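Local coordinates for galactose-binding lectin (Arachis hypogaea, PDB 6VC3), which binds D-galactose as a homotetrameric legume lectin that carries calcium and manganese ions, at residues Phe69-Lys74 against Val120-Tyr125; Asp83-Phe88 against His218-Trp223. All coordinates share one frame; numbering follows the deposited sequence.

Contact 1. Residues Phe69-Lys74 against Val120-Tyr125. With MN (manganese (II) ion), chain F; CA (calcium ion), chain G; QWJ (6-S-(prop-2-yn-1-yl)-6-thio-beta-D-glucopyranosyl 1-thio-beta-D-galactopyranoside), chain E.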
loop_
_atom_site.group_PDB
_atom_site.type_symbol
_atom_site.label_atom_id
_atom_site.label_comp_id
_atom_site.label_asym_id
_atom_site.label_seq_id
_atom_site.Cartn_x
_atom_site.Cartn_y
_atom_site.Cartn_z
ATOM N N PHE A 69 -13.809 -5.624 6.138
ATOM C CA PHE A 69 -13.916 -5.426 7.592
ATOM C C PHE A 69 -14.259 -6.718 8.292
ATOM O O PHE A 69 -14.725 -7.671 7.662
ATOM C CB PHE A 69 -14.936 -4.319 7.975
ATOM C CG PHE A 69 -16.342 -4.443 7.429
ATOM C CD1 PHE A 69 -17.332 -5.097 8.151
ATOM C CD2 PHE A 69 -16.705 -3.814 6.240
ATOM C CE1 PHE A 69 -18.645 -5.162 7.676
ATOM C CE2 PHE A 69 -18.015 -3.887 5.762
ATOM C CZ PHE A 69 -18.979 -4.555 6.486
ATOM N N SER A 70 -14.037 -6.738 9.616
ATOM C CA SER A 70 -14.364 -7.860 10.481
ATOM C C SER A 70 -15.109 -7.374 11.715
ATOM O O SER A 70 -14.768 -6.339 12.309
ATOM C CB SER A 70 -13.118 -8.648 10.863
ATOM O OG SER A 70 -12.309 -7.923 11.769
ATOM N N PHE A 71 -16.154 -8.120 12.077
ATOM C CA PHE A 71 -16.976 -7.803 13.223
ATOM C C PHE A 71 -17.261 -9.041 14.053
ATOM O O PHE A 71 -17.012 -10.164 13.604
ATOM C CB PHE A 71 -18.294 -7.108 12.803
ATOM C CG PHE A 71 -19.284 -7.937 12.012
ATOM C CD1 PHE A 71 -20.202 -8.760 12.658
ATOM C CD2 PHE A 71 -19.342 -7.846 10.625
ATOM C CE1 PHE A 71 -21.116 -9.524 11.930
ATOM C CE2 PHE A 71 -20.281 -8.584 9.902
ATOM C CZ PHE A 71 -21.165 -9.412 10.558
ATOM N N GLU A 72 -17.790 -8.814 15.276
ATOM C CA GLU A 72 -18.214 -9.861 16.193
ATOM C C GLU A 72 -19.469 -9.442 16.928
ATOM O O GLU A 72 -19.562 -8.325 17.441
ATOM C CB GLU A 72 -17.100 -10.223 17.191
ATOM C CG GLU A 72 -17.377 -11.489 17.991
ATOM C CD GLU A 72 -16.489 -11.689 19.203
ATOM O OE1 GLU A 72 -15.249 -11.576 19.061
ATOM O OE2 GLU A 72 -17.034 -11.992 20.291
ATOM N N MET A 73 -20.443 -10.346 16.974
ATOM C CA MET A 73 -21.667 -10.161 17.731
ATOM C C MET A 73 -21.735 -11.291 18.732
ATOM O O MET A 73 -21.505 -12.447 18.375
ATOM C CB MET A 73 -22.911 -10.053 16.842
ATOM C CG MET A 73 -23.073 -8.653 16.278
ATOM S SD MET A 73 -24.594 -8.321 15.365
ATOM C CE MET A 73 -24.232 -9.198 13.756
ATOM N N LYS A 74 -21.904 -10.940 20.004
ATOM C CA LYS A 74 -21.946 -11.921 21.084
ATOM C C LYS A 74 -23.145 -11.673 22.003
ATOM O O LYS A 74 -23.388 -10.539 22.412
ATOM C CB LYS A 74 -20.633 -11.897 21.871
ATOM C CG LYS A 74 -20.432 -13.113 22.768
ATOM C CD LYS A 74 -19.020 -13.171 23.306
ATOM C CE LYS A 74 -18.895 -13.239 24.827
ATOM N NZ LYS A 74 -19.090 -14.609 25.395
ATOM N N VAL A 120 -25.170 -1.638 4.239
ATOM C CA VAL A 120 -25.149 -3.106 4.270
ATOM C C VAL A 120 -25.362 -3.496 5.725
ATOM O O VAL A 120 -24.466 -3.314 6.563
ATOM C CB VAL A 120 -23.882 -3.783 3.665
ATOM C CG1 VAL A 120 -24.012 -5.312 3.698
ATOM C CG2 VAL A 120 -23.596 -3.294 2.248
ATOM N N GLU A 121 -26.567 -3.973 6.033
ATOM C CA GLU A 121 -26.931 -4.371 7.382
ATOM C C GLU A 121 -26.708 -5.869 7.623
ATOM O O GLU A 121 -26.767 -6.685 6.692
ATOM C CB GLU A 121 -28.387 -3.997 7.693
ATOM C CG GLU A 121 -29.405 -4.631 6.767
ATOM C CD GLU A 121 -30.823 -4.599 7.287
ATOM O OE1 GLU A 121 -31.315 -3.494 7.597
ATOM O OE2 GLU A 121 -31.452 -5.675 7.350
ATOM N N PHE A 122 -26.431 -6.198 8.898
ATOM C CA PHE A 122 -26.220 -7.532 9.453
ATOM C C PHE A 122 -27.203 -7.627 10.606
ATOM O O PHE A 122 -26.869 -7.422 11.779
ATOM C CB PHE A 122 -24.750 -7.721 9.861
ATOM C CG PHE A 122 -23.797 -7.572 8.697
ATOM C CD1 PHE A 122 -23.448 -8.672 7.918
ATOM C CD2 PHE A 122 -23.275 -6.327 8.358
ATOM C CE1 PHE A 122 -22.575 -8.528 6.831
ATOM C CE2 PHE A 122 -22.429 -6.184 7.259
ATOM C CZ PHE A 122 -22.088 -7.284 6.502
ATOM N N ASP A 123 -28.453 -7.848 10.221
ATOM C CA ASP A 123 -29.622 -7.855 11.059
ATOM C C ASP A 123 -29.851 -9.191 11.751
ATOM O O ASP A 123 -29.955 -10.230 11.081
ATOM C CB ASP A 123 -30.824 -7.477 10.208
ATOM C CG ASP A 123 -31.944 -6.867 10.996
ATOM O OD1 ASP A 123 -32.076 -7.199 12.180
ATOM O OD2 ASP A 123 -32.667 -6.036 10.439
ATOM N N THR A 124 -29.990 -9.122 13.113
ATOM C CA THR A 124 -30.141 -10.245 14.043
ATOM C C THR A 124 -31.504 -10.283 14.768
ATOM O O THR A 124 -31.682 -11.116 15.661
ATOM C CB THR A 124 -29.009 -10.199 15.090
ATOM O OG1 THR A 124 -29.221 -9.116 16.002
ATOM C CG2 THR A 124 -27.632 -10.108 14.466
ATOM N N TYR A 125 -32.464 -9.424 14.370
ATOM C CA TYR A 125 -33.814 -9.383 14.956
ATOM C C TYR A 125 -34.846 -9.043 13.876
ATOM O O TYR A 125 -34.626 -8.115 13.095
ATOM C CB TYR A 125 -33.920 -8.387 16.142
ATOM C CG TYR A 125 -35.289 -8.397 16.795
ATOM C CD1 TYR A 125 -36.322 -7.601 16.311
ATOM C CD2 TYR A 125 -35.564 -9.231 17.872
ATOM C CE1 TYR A 125 -37.605 -7.676 16.841
ATOM C CE2 TYR A 125 -36.835 -9.278 18.446
ATOM C CZ TYR A 125 -37.858 -8.502 17.921
ATOM O OH TYR A 125 -39.126 -8.525 18.470
HETATM MN MN MN F . -33.426 -6.113 8.505
HETATM CA CA CA G . -34.328 -5.999 12.494
HETATM C C4 QWJ E . -35.763 -5.382 19.266
HETATM C C3 QWJ E . -36.603 -4.442 18.405
HETATM C C5 QWJ E . -36.654 -6.059 20.305
HETATM C C1 QWJ E . -38.180 -4.234 20.335
HETATM C C2 QWJ E . -37.378 -3.464 19.285
HETATM C C6 QWJ E . -35.900 -6.956 21.257
HETATM O O5 QWJ E . -37.324 -5.069 21.101
HETATM O O2 QWJ E . -38.237 -2.650 18.495
HETATM O O3 QWJ E . -35.790 -3.737 17.478
HETATM O O4 QWJ E . -34.743 -4.653 19.930
HETATM O O6 QWJ E . -36.704 -8.042 21.704
HETATM S S1 QWJ E . -39.111 -3.116 21.410
HETATM O O HOH W 1 -33.689 -4.037 8.649
HETATM O O HOH W 2 -33.990 -6.134 6.344
HETATM O O HOH W 3 -33.058 -5.195 14.211
HETATM O O HOH W 4 -34.267 -3.894 11.701
#

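Contact 2. Residues Asp83-Phe88 against His218-Trp223. With QWJ (6-S-(prop-2-yn-1-yl)-6-thio-beta-D-glucopyranosyl 1-thio-beta-D-galactopyranoside), chain E.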
loop_
_atom_site.group_PDB
_atom_site.type_symbol
_atom_site.label_atom_id
_atom_site.label_comp_id
_atom_site.label_asym_id
_atom_site.label_seq_id
_atom_site.Cartn_x
_atom_site.Cartn_y
_atom_site.Cartn_z
ATOM N N ASP A 83 -29.440 -5.431 18.225
ATOM C CA ASP A 83 -30.231 -5.517 16.994
ATOM C C ASP A 83 -29.440 -5.789 15.712
ATOM O O ASP A 83 -30.038 -6.213 14.709
ATOM C CB ASP A 83 -31.030 -4.228 16.843
ATOM C CG ASP A 83 -32.377 -4.302 17.527
ATOM O OD1 ASP A 83 -32.444 -4.023 18.777
ATOM O OD2 ASP A 83 -33.365 -4.607 16.833
ATOM N N GLY A 84 -28.130 -5.558 15.755
ATOM C CA GLY A 84 -27.244 -5.778 14.625
ATOM C C GLY A 84 -26.351 -4.606 14.302
ATOM O O GLY A 84 -26.377 -3.576 14.978
ATOM N N ILE A 85 -25.540 -4.776 13.274
ATOM C CA ILE A 85 -24.589 -3.780 12.779
ATOM C C ILE A 85 -24.942 -3.401 11.325
ATOM O O ILE A 85 -25.341 -4.256 10.543
ATOM C CB ILE A 85 -23.119 -4.316 12.887
ATOM C CG1 ILE A 85 -22.741 -4.701 14.352
ATOM C CG2 ILE A 85 -22.099 -3.322 12.283
ATOM C CD1 ILE A 85 -21.440 -5.634 14.519
ATOM N N ILE A 86 -24.777 -2.121 10.981
ATOM C CA ILE A 86 -24.935 -1.637 9.627
ATOM C C ILE A 86 -23.642 -0.876 9.207
ATOM O O ILE A 86 -23.149 -0.022 9.942
ATOM C CB ILE A 86 -26.233 -0.809 9.400
ATOM C CG1 ILE A 86 -26.466 -0.543 7.883
ATOM C CG2 ILE A 86 -26.285 0.475 10.252
ATOM C CD1 ILE A 86 -27.808 0.079 7.496
ATOM N N PHE A 87 -23.097 -1.243 8.043
ATOM C CA PHE A 87 -21.981 -0.550 7.392
ATOM C C PHE A 87 -22.672 0.457 6.518
ATOM O O PHE A 87 -23.511 0.053 5.708
ATOM C CB PHE A 87 -21.064 -1.513 6.609
ATOM C CG PHE A 87 -20.133 -0.850 5.608
ATOM C CD1 PHE A 87 -19.056 -0.085 6.035
ATOM C CD2 PHE A 87 -20.345 -0.988 4.237
ATOM C CE1 PHE A 87 -18.197 0.528 5.111
ATOM C CE2 PHE A 87 -19.476 -0.383 3.310
ATOM C CZ PHE A 87 -18.418 0.384 3.757
ATOM N N PHE A 88 -22.402 1.750 6.695
ATOM C CA PHE A 88 -23.186 2.725 5.951
ATOM C C PHE A 88 -22.365 3.848 5.356
ATOM O O PHE A 88 -21.191 4.029 5.681
ATOM C CB PHE A 88 -24.321 3.311 6.851
ATOM C CG PHE A 88 -23.913 4.296 7.935
ATOM C CD1 PHE A 88 -23.275 3.860 9.088
ATOM C CD2 PHE A 88 -24.187 5.651 7.802
ATOM C CE1 PHE A 88 -22.916 4.766 10.091
ATOM C CE2 PHE A 88 -23.860 6.558 8.830
ATOM C CZ PHE A 88 -23.222 6.108 9.961
ATOM N N HIS A 218 -21.645 -5.648 20.167
ATOM C CA HIS A 218 -21.398 -5.277 18.764
ATOM C C HIS A 218 -19.937 -4.820 18.662
ATOM O O HIS A 218 -19.575 -3.791 19.251
ATOM C CB HIS A 218 -22.355 -4.160 18.293
ATOM C CG HIS A 218 -23.813 -4.504 18.324
ATOM N ND1 HIS A 218 -24.630 -4.071 19.347
ATOM C CD2 HIS A 218 -24.571 -5.167 17.415
ATOM C CE1 HIS A 218 -25.844 -4.500 19.049
ATOM N NE2 HIS A 218 -25.861 -5.160 17.893
ATOM N N LEU A 219 -19.083 -5.604 17.982
ATOM C CA LEU A 219 -17.657 -5.268 17.882
ATOM C C LEU A 219 -17.145 -5.119 16.463
ATOM O O LEU A 219 -17.384 -6.002 15.652
ATOM C CB LEU A 219 -16.788 -6.336 18.590
ATOM C CG LEU A 219 -16.980 -6.525 20.102
ATOM C CD1 LEU A 219 -16.227 -7.739 20.586
ATOM C CD2 LEU A 219 -16.552 -5.314 20.863
ATOM N N ILE A 220 -16.386 -4.040 16.183
ATOM C CA ILE A 220 -15.684 -3.844 14.907
ATOM C C ILE A 220 -14.195 -4.121 15.196
ATOM O O ILE A 220 -13.564 -3.375 15.957
ATOM C CB ILE A 220 -15.921 -2.463 14.230
ATOM C CG1 ILE A 220 -17.423 -2.089 14.098
ATOM C CG2 ILE A 220 -15.191 -2.390 12.884
ATOM C CD1 ILE A 220 -18.359 -3.009 13.272
ATOM N N ARG A 221 -13.666 -5.205 14.616
ATOM C CA ARG A 221 -12.306 -5.684 14.862
ATOM C C ARG A 221 -11.242 -5.053 13.941
ATOM O O ARG A 221 -10.140 -4.747 14.407
ATOM C CB ARG A 221 -12.266 -7.215 14.756
ATOM C CG ARG A 221 -13.097 -7.913 15.825
ATOM C CD ARG A 221 -13.182 -9.422 15.661
ATOM N NE ARG A 221 -11.867 -10.056 15.537
ATOM C CZ ARG A 221 -11.078 -10.400 16.554
ATOM N NH1 ARG A 221 -11.468 -10.175 17.805
ATOM N NH2 ARG A 221 -9.903 -10.965 16.332
ATOM N N SER A 222 -11.548 -4.898 12.648
ATOM C CA SER A 222 -10.627 -4.334 11.650
ATOM C C SER A 222 -11.397 -3.734 10.482
ATOM O O SER A 222 -12.570 -4.051 10.312
ATOM C CB SER A 222 -9.629 -5.384 11.159
ATOM O OG SER A 222 -10.241 -6.474 10.495
ATOM N N TRP A 223 -10.750 -2.850 9.692
ATOM C CA TRP A 223 -11.366 -2.173 8.540
ATOM C C TRP A 223 -10.305 -1.641 7.573
ATOM O O TRP A 223 -9.420 -0.894 7.983
ATOM C CB TRP A 223 -12.279 -1.011 9.025
ATOM C CG TRP A 223 -13.088 -0.307 7.970
ATOM C CD1 TRP A 223 -13.521 -0.829 6.781
ATOM C CD2 TRP A 223 -13.669 1.006 8.059
ATOM N NE1 TRP A 223 -14.253 0.108 6.095
ATOM C CE2 TRP A 223 -14.390 1.234 6.860
ATOM C CE3 TRP A 223 -13.628 2.028 9.018
ATOM C CZ2 TRP A 223 -15.053 2.437 6.597
ATOM C CZ3 TRP A 223 -14.292 3.217 8.757
ATOM C CH2 TRP A 223 -14.994 3.412 7.557
HETATM C C4 QWJ E . -35.763 -5.382 19.266
HETATM C C3 QWJ E . -36.603 -4.442 18.405
HETATM C C5 QWJ E . -36.654 -6.059 20.305
HETATM C C1 QWJ E . -38.180 -4.234 20.335
HETATM C C2 QWJ E . -37.378 -3.464 19.285
HETATM C C6 QWJ E . -35.900 -6.956 21.257
HETATM O O5 QWJ E . -37.324 -5.069 21.101
HETATM O O2 QWJ E . -38.237 -2.650 18.495
HETATM O O3 QWJ E . -35.790 -3.737 17.478
HETATM O O4 QWJ E . -34.743 -4.653 19.930
HETATM O O6 QWJ E . -36.704 -8.042 21.704
HETATM S S1 QWJ E . -39.111 -3.116 21.410
#

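Contact 1. Residues Phe69-Lys74 against Val120-Tyr125
Chi1 of 67° puts CG of Phe71 between its backbone N and carbonyl carbon, and chi1 of -60° puts CG of Phe122 anti to its carbonyl carbon; together they bring the two rings into contact. The Phe71 edge then points at one face of Phe122 in an edge-to-face pair. The ring planes stand at 53°, and CE2 of Phe71 lies over the centre of the Phe122 ring. CZ of Phe71 comes 3.6 Å from CD1 of Phe122. Phe69 and Phe122 come from opposite directions, and Phe122 CE2 lies at the edge of the Phe69 ring, 3.9 Å from Phe69 CZ. Met73 bends at its thioether and meets Thr124 tip to tip, with CE 3.6 Å from Thr124 CG2. Beyond this apolar layer, Asp123 bridges the metals: OD2 binds manganese at 2.1 Å and also calcium. Its OD1 binds calcium and accepts from Tyr125 N, an Asx turn. Glu121 binds manganese, Tyr125 O binds calcium, and one face of the Tyr125 ring lies against the galactosyl ring, whose C4 sits over its centre. Asn127, Asp132 and His137 help complete the metal sites. Strands 64-75 and 117-123 belong to the two facing sheets, with Val163 of strand 159-168 and Val178 of strand 173-179 packing beside Phe122.

Contact 2. Residues Asp83-Phe88 against His218-Trp223
His218 and Gly84 make the polar link of this contact. Gly84 N donates to His218 NE2 at 3.1 Å. The bond is bent, at an N-H...N angle of 144°, and the donor also lies 20° out of the imidazole plane. The other ring nitrogen, ND1, is hydrogen-bonded to Thr35 OG1, which helps fix the ring's rotation. The packing is tightest here. Ile85 slides past His218 in the opposite sense, and its CG1 comes 3.6 Å from His218 CD2. CG1 of Ile85 lies anti to its carbonyl carbon (chi1 -58°); this sets CG2 anti to the backbone N, where it meets Ile220 CD1 at 3.9 Å. Between the two segments the far end is looser, though both rings are buried and Phe206 packs against each. Phe87 and Trp223 cross at about a right angle and touch through Phe87 CE1, which lies 4.0 Å from Trp223 CZ2 and about as close to NE1. Trp223 CZ2 lies at the Phe87 edge, and the indole NE1 is held by Thr67. At the sugar end, Asp83 follows a cis peptide bond and its CB points away from strand 218-223. Its OD1 accepts from galactose O4 at 2.6 Å and its OD2 from O3 at 2.7 Å. Arg221, partly exposed and poorly ordered, joins Ser222 in a classic beta bulge opposite Ser70. Strand 84-91 runs between strands 117-123 and 201-209 in one sheet, and strand 216-229 lies beside strand 64-75 in the facing sheet.

In the fold
Contacts 1 and 2 have centres about 6 Å apart and lie in the core of one legume lectin sandwich. Each joins the same two sheets. Strands 64-75 and 216-229 are neighbours in one sheet, and strands 84-91 and 117-123 are neighbours in the other. Along the chain the order is 69-74, 83-88, 120-125, 218-223, so their segments alternate along the chain. Probable backbone hydrogen bonds from Phe122 N to Ile85 O and from Val120 N to Phe87 O join them directly. Both reach the bound sugar at one end. There the carboxylate of Asp83 and the ring of Tyr125 meet the galactose beside the calcium, so core packing, metal site and sugar site are contiguous.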